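Local coordinates for protein putative Xylose isomerase (Rhodospirillum rubrum, PDB 3QXB) that is a putative sugar isomerase of the xylose isomerase-like TIM-barrel family that binds iron and manganese ions and probably catalyses a metal-dependent isomerisation, at residues 243-251 with 258-269. Sequence-based numbering, arbitrary orientation.
Sequences YHIQQTDGQ and FTQPGVVTPQRL. With FE (Fe (III) ion), chain E.
Val263 N donates to Thr248 O (2.8 Å) where the long connection from strand 240-245 to helix 266-275 folds back on itself; the CA of Gln247 lies nearest that of Val264, and the CA of Asp249 nearest that of Gly262. This strand-to-helix connection belongs to a beta-alpha-beta unit of the TIM barrel, and illustrates how one buried amide can tie the two arms of a single loop. With CG anti to the backbone N (chi1 -174°) and the chain bent at chi2, Gln247 reaches into the 258-265 arm. Its OE1 takes Val264 N (2.8 Å) and its own neighbour Thr248 N (3.1 Å), each on a lone pair in the carbonyl plane, while NE2 donates to a water at 2.9 Å, and only weakly to Gln260 O; the water in turn donates to Phe258 O and Gln260 O. A leucine in its place would probably leave Val264 N and Thr248 N without their shared acceptor and the water without its donor. Gln247 CB sits over one face of the Phe258 ring, toward its rim, and Leu269 CD1 meets Ile245 CD1 at 3.7 Å. His244, next to Ile245 on the strand, binds the iron through ND1 at 2.2 Å, in a site completed by Glu178, Asp213 and Glu286 and two waters.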
loop_
_atom_site.group_PDB
_atom_site.type_symbol
_atom_site.label_atom_id
_atom_site.label_comp_id
_atom_site.label_asym_id
_atom_site.label_seq_id
_atom_site.Cartn_x
_atom_site.Cartn_y
_atom_site.Cartn_z
ATOM N N TYR A 243 3.960 6.610 -20.017
ATOM C CA TYR A 243 4.862 7.010 -18.947
ATOM C C TYR A 243 4.119 7.379 -17.666
ATOM O O TYR A 243 2.944 7.760 -17.704
ATOM C CB TYR A 243 5.652 8.228 -19.373
ATOM C CG TYR A 243 6.496 8.058 -20.610
ATOM C CD1 TYR A 243 5.940 8.168 -21.858
ATOM C CD2 TYR A 243 7.873 7.844 -20.527
ATOM C CE1 TYR A 243 6.724 8.016 -23.005
ATOM C CE2 TYR A 243 8.653 7.691 -21.665
ATOM C CZ TYR A 243 8.069 7.775 -22.910
ATOM O OH TYR A 243 8.803 7.662 -24.100
ATOM N N HIS A 244 4.830 7.287 -16.535
ATOM C CA HIS A 244 4.436 7.987 -15.326
ATOM C C HIS A 244 5.423 9.130 -15.167
ATOM O O HIS A 244 6.647 8.944 -15.328
ATOM C CB HIS A 244 4.507 7.119 -14.085
ATOM C CG HIS A 244 3.435 6.089 -14.017
ATOM N ND1 HIS A 244 3.532 4.963 -13.223
ATOM C CD2 HIS A 244 2.235 6.023 -14.636
ATOM C CE1 HIS A 244 2.443 4.230 -13.397
ATOM N NE2 HIS A 244 1.646 4.848 -14.251
ATOM N N ILE A 245 4.897 10.298 -14.857
ATOM C CA ILE A 245 5.733 11.448 -14.572
ATOM C C ILE A 245 5.534 11.824 -13.097
ATOM O O ILE A 245 4.449 11.716 -12.563
ATOM C CB ILE A 245 5.467 12.628 -15.544
ATOM C CG1 ILE A 245 4.033 13.151 -15.460
ATOM C CG2 ILE A 245 5.850 12.255 -17.033
ATOM C CD1 ILE A 245 3.817 14.459 -16.269
ATOM N N GLN A 246 6.612 12.295 -12.472
ATOM C CA GLN A 246 6.632 12.757 -11.086
ATOM C C GLN A 246 7.854 13.641 -10.919
ATOM O O GLN A 246 8.753 13.644 -11.767
ATOM C CB GLN A 246 6.765 11.584 -10.124
ATOM C CG GLN A 246 7.756 10.511 -10.642
ATOM C CD GLN A 246 8.409 9.733 -9.519
ATOM O OE1 GLN A 246 8.970 10.327 -8.581
ATOM N NE2 GLN A 246 8.376 8.408 -9.613
ATOM N N GLN A 247 7.874 14.399 -9.832
ATOM C CA GLN A 247 9.023 15.191 -9.474
ATOM C C GLN A 247 9.825 14.372 -8.483
ATOM O O GLN A 247 9.273 13.593 -7.683
ATOM C CB GLN A 247 8.600 16.573 -8.928
ATOM C CG GLN A 247 9.683 17.571 -8.650
ATOM C CD GLN A 247 10.581 17.905 -9.834
ATOM O OE1 GLN A 247 11.385 17.087 -10.242
ATOM N NE2 GLN A 247 10.502 19.147 -10.327
ATOM N N THR A 248 11.141 14.489 -8.599
ATOM C CA THR A 248 12.024 13.693 -7.782
ATOM C C THR A 248 13.391 14.371 -7.691
ATOM O O THR A 248 13.722 15.192 -8.540
ATOM C CB THR A 248 12.177 12.281 -8.390
ATOM O OG1 THR A 248 13.076 11.511 -7.598
ATOM C CG2 THR A 248 12.692 12.373 -9.851
ATOM N N ASP A 249 14.160 14.035 -6.656
ATOM C CA ASP A 249 15.563 14.446 -6.585
ATOM C C ASP A 249 16.469 13.337 -7.088
ATOM O O ASP A 249 17.679 13.487 -7.111
ATOM C CB ASP A 249 15.959 14.860 -5.153
ATOM C CG ASP A 249 15.806 13.733 -4.163
ATOM O OD1 ASP A 249 15.348 12.638 -4.566
ATOM O OD2 ASP A 249 16.106 13.941 -2.987
ATOM N N GLY A 250 15.892 12.204 -7.460
ATOM C CA GLY A 250 16.680 11.117 -7.992
ATOM C C GLY A 250 17.377 10.273 -6.945
ATOM O O GLY A 250 18.149 9.403 -7.312
ATOM N N GLN A 251 17.099 10.496 -5.659
ATOM C CA GLN A 251 17.724 9.727 -4.553
ATOM C C GLN A 251 16.824 8.694 -3.890
ATOM O O GLN A 251 17.300 7.734 -3.278
ATOM C CB GLN A 251 18.269 10.693 -3.485
ATOM C CG GLN A 251 19.205 11.787 -4.065
ATOM C CD GLN A 251 20.269 11.233 -5.040
ATOM O OE1 GLN A 251 20.464 11.745 -6.169
ATOM N NE2 GLN A 251 20.957 10.173 -4.608
ATOM N N PHE A 258 4.677 18.652 -8.957
ATOM C CA PHE A 258 5.441 19.653 -9.654
ATOM C C PHE A 258 5.407 21.060 -9.037
ATOM O O PHE A 258 5.924 22.024 -9.612
ATOM C CB PHE A 258 5.096 19.624 -11.145
ATOM C CG PHE A 258 5.463 18.320 -11.801
ATOM C CD1 PHE A 258 6.731 18.116 -12.301
ATOM C CD2 PHE A 258 4.548 17.261 -11.836
ATOM C CE1 PHE A 258 7.071 16.926 -12.872
ATOM C CE2 PHE A 258 4.885 16.078 -12.394
ATOM C CZ PHE A 258 6.134 15.891 -12.907
ATOM N N THR A 259 4.851 21.180 -7.837
ATOM C CA THR A 259 5.149 22.353 -7.006
ATOM C C THR A 259 6.471 22.182 -6.200
ATOM O O THR A 259 6.935 23.137 -5.564
ATOM C CB THR A 259 4.006 22.664 -6.038
ATOM O OG1 THR A 259 3.942 21.622 -5.053
ATOM C CG2 THR A 259 2.645 22.784 -6.792
ATOM N N GLN A 260 7.050 20.979 -6.210
ATOM C CA GLN A 260 8.271 20.681 -5.473
ATOM C C GLN A 260 9.551 20.824 -6.330
ATOM O O GLN A 260 9.524 20.566 -7.539
ATOM C CB GLN A 260 8.213 19.265 -4.927
ATOM C CG GLN A 260 7.091 19.031 -3.941
ATOM C CD GLN A 260 7.096 20.062 -2.844
ATOM O OE1 GLN A 260 6.236 20.936 -2.808
ATOM N NE2 GLN A 260 8.093 19.997 -1.970
ATOM N N PRO A 261 10.668 21.247 -5.703
ATOM C CA PRO A 261 11.930 21.272 -6.424
ATOM C C PRO A 261 12.448 19.861 -6.702
ATOM O O PRO A 261 12.169 18.928 -5.958
ATOM C CB PRO A 261 12.888 22.054 -5.497
ATOM C CG PRO A 261 12.151 22.396 -4.300
ATOM C CD PRO A 261 10.762 21.845 -4.363
ATOM N N GLY A 262 13.184 19.710 -7.793
ATOM C CA GLY A 262 13.764 18.438 -8.188
ATOM C C GLY A 262 14.231 18.487 -9.631
ATOM O O GLY A 262 14.201 19.555 -10.267
ATOM N N VAL A 263 14.658 17.337 -10.150
ATOM C CA VAL A 263 15.398 17.273 -11.423
ATOM C C VAL A 263 14.484 17.054 -12.614
ATOM O O VAL A 263 14.921 17.172 -13.753
ATOM C CB VAL A 263 16.468 16.146 -11.417
ATOM C CG1 VAL A 263 17.552 16.461 -10.384
ATOM C CG2 VAL A 263 15.835 14.770 -11.138
ATOM N N VAL A 264 13.213 16.738 -12.348
ATOM C CA VAL A 264 12.239 16.498 -13.412
ATOM C C VAL A 264 11.344 17.723 -13.504
ATOM O O VAL A 264 10.222 17.760 -12.988
ATOM C CB VAL A 264 11.413 15.214 -13.169
ATOM C CG1 VAL A 264 10.401 14.998 -14.301
ATOM C CG2 VAL A 264 12.359 14.038 -13.053
ATOM N N THR A 265 11.866 18.730 -14.170
ATOM C CA THR A 265 11.162 19.976 -14.384
ATOM C C THR A 265 10.159 19.804 -15.523
ATOM O O THR A 265 10.366 18.998 -16.416
ATOM C CB THR A 265 12.170 21.123 -14.727
ATOM O OG1 THR A 265 12.706 20.919 -16.027
ATOM C CG2 THR A 265 13.327 21.172 -13.710
ATOM N N PRO A 266 9.044 20.537 -15.481
ATOM C CA PRO A 266 8.093 20.524 -16.591
ATOM C C PRO A 266 8.718 20.735 -17.954
ATOM O O PRO A 266 8.348 20.043 -18.901
ATOM C CB PRO A 266 7.163 21.682 -16.271
ATOM C CG PRO A 266 7.152 21.708 -14.766
ATOM C CD PRO A 266 8.543 21.322 -14.333
ATOM N N GLN A 267 9.658 21.669 -18.054
ATOM C CA GLN A 267 10.324 21.932 -19.335
ATOM C C GLN A 267 11.197 20.780 -19.843
ATOM O O GLN A 267 11.332 20.607 -21.059
ATOM C CB GLN A 267 11.188 23.206 -19.277
ATOM C CG GLN A 267 11.651 23.652 -20.676
ATOM C CD GLN A 267 10.493 23.959 -21.611
ATOM O OE1 GLN A 267 9.504 24.566 -21.204
ATOM N NE2 GLN A 267 10.607 23.546 -22.869
ATOM N N ARG A 268 11.833 20.052 -18.923
ATOM C CA ARG A 268 12.638 18.892 -19.289
ATOM C C ARG A 268 11.732 17.794 -19.905
ATOM O O ARG A 268 12.058 17.205 -20.936
ATOM C CB ARG A 268 13.413 18.387 -18.064
ATOM C CG ARG A 268 14.105 17.044 -18.257
ATOM C CD ARG A 268 14.578 16.439 -16.939
ATOM N NE ARG A 268 15.428 15.278 -17.186
ATOM C CZ ARG A 268 16.236 14.690 -16.305
ATOM N NH1 ARG A 268 16.371 15.143 -15.066
ATOM N NH2 ARG A 268 16.944 13.630 -16.690
ATOM N N LEU A 269 10.596 17.545 -19.268
ATOM C CA LEU A 269 9.571 16.663 -19.822
ATOM C C LEU A 269 9.117 17.115 -21.211
ATOM O O LEU A 269 9.071 16.307 -22.118
ATOM C CB LEU A 269 8.363 16.532 -18.876
ATOM C CG LEU A 269 8.527 15.900 -17.480
ATOM C CD1 LEU A 269 7.193 16.008 -16.728
ATOM C CD2 LEU A 269 8.955 14.408 -17.560
HETATM FE FE FE E . 4.817 4.509 -11.435
HETATM O O HOH W 1 8.539 21.270 -10.338
HETATM O O HOH W 2 5.365 3.874 -9.272
HETATM O O HOH W 3 3.187 3.010 -10.896
#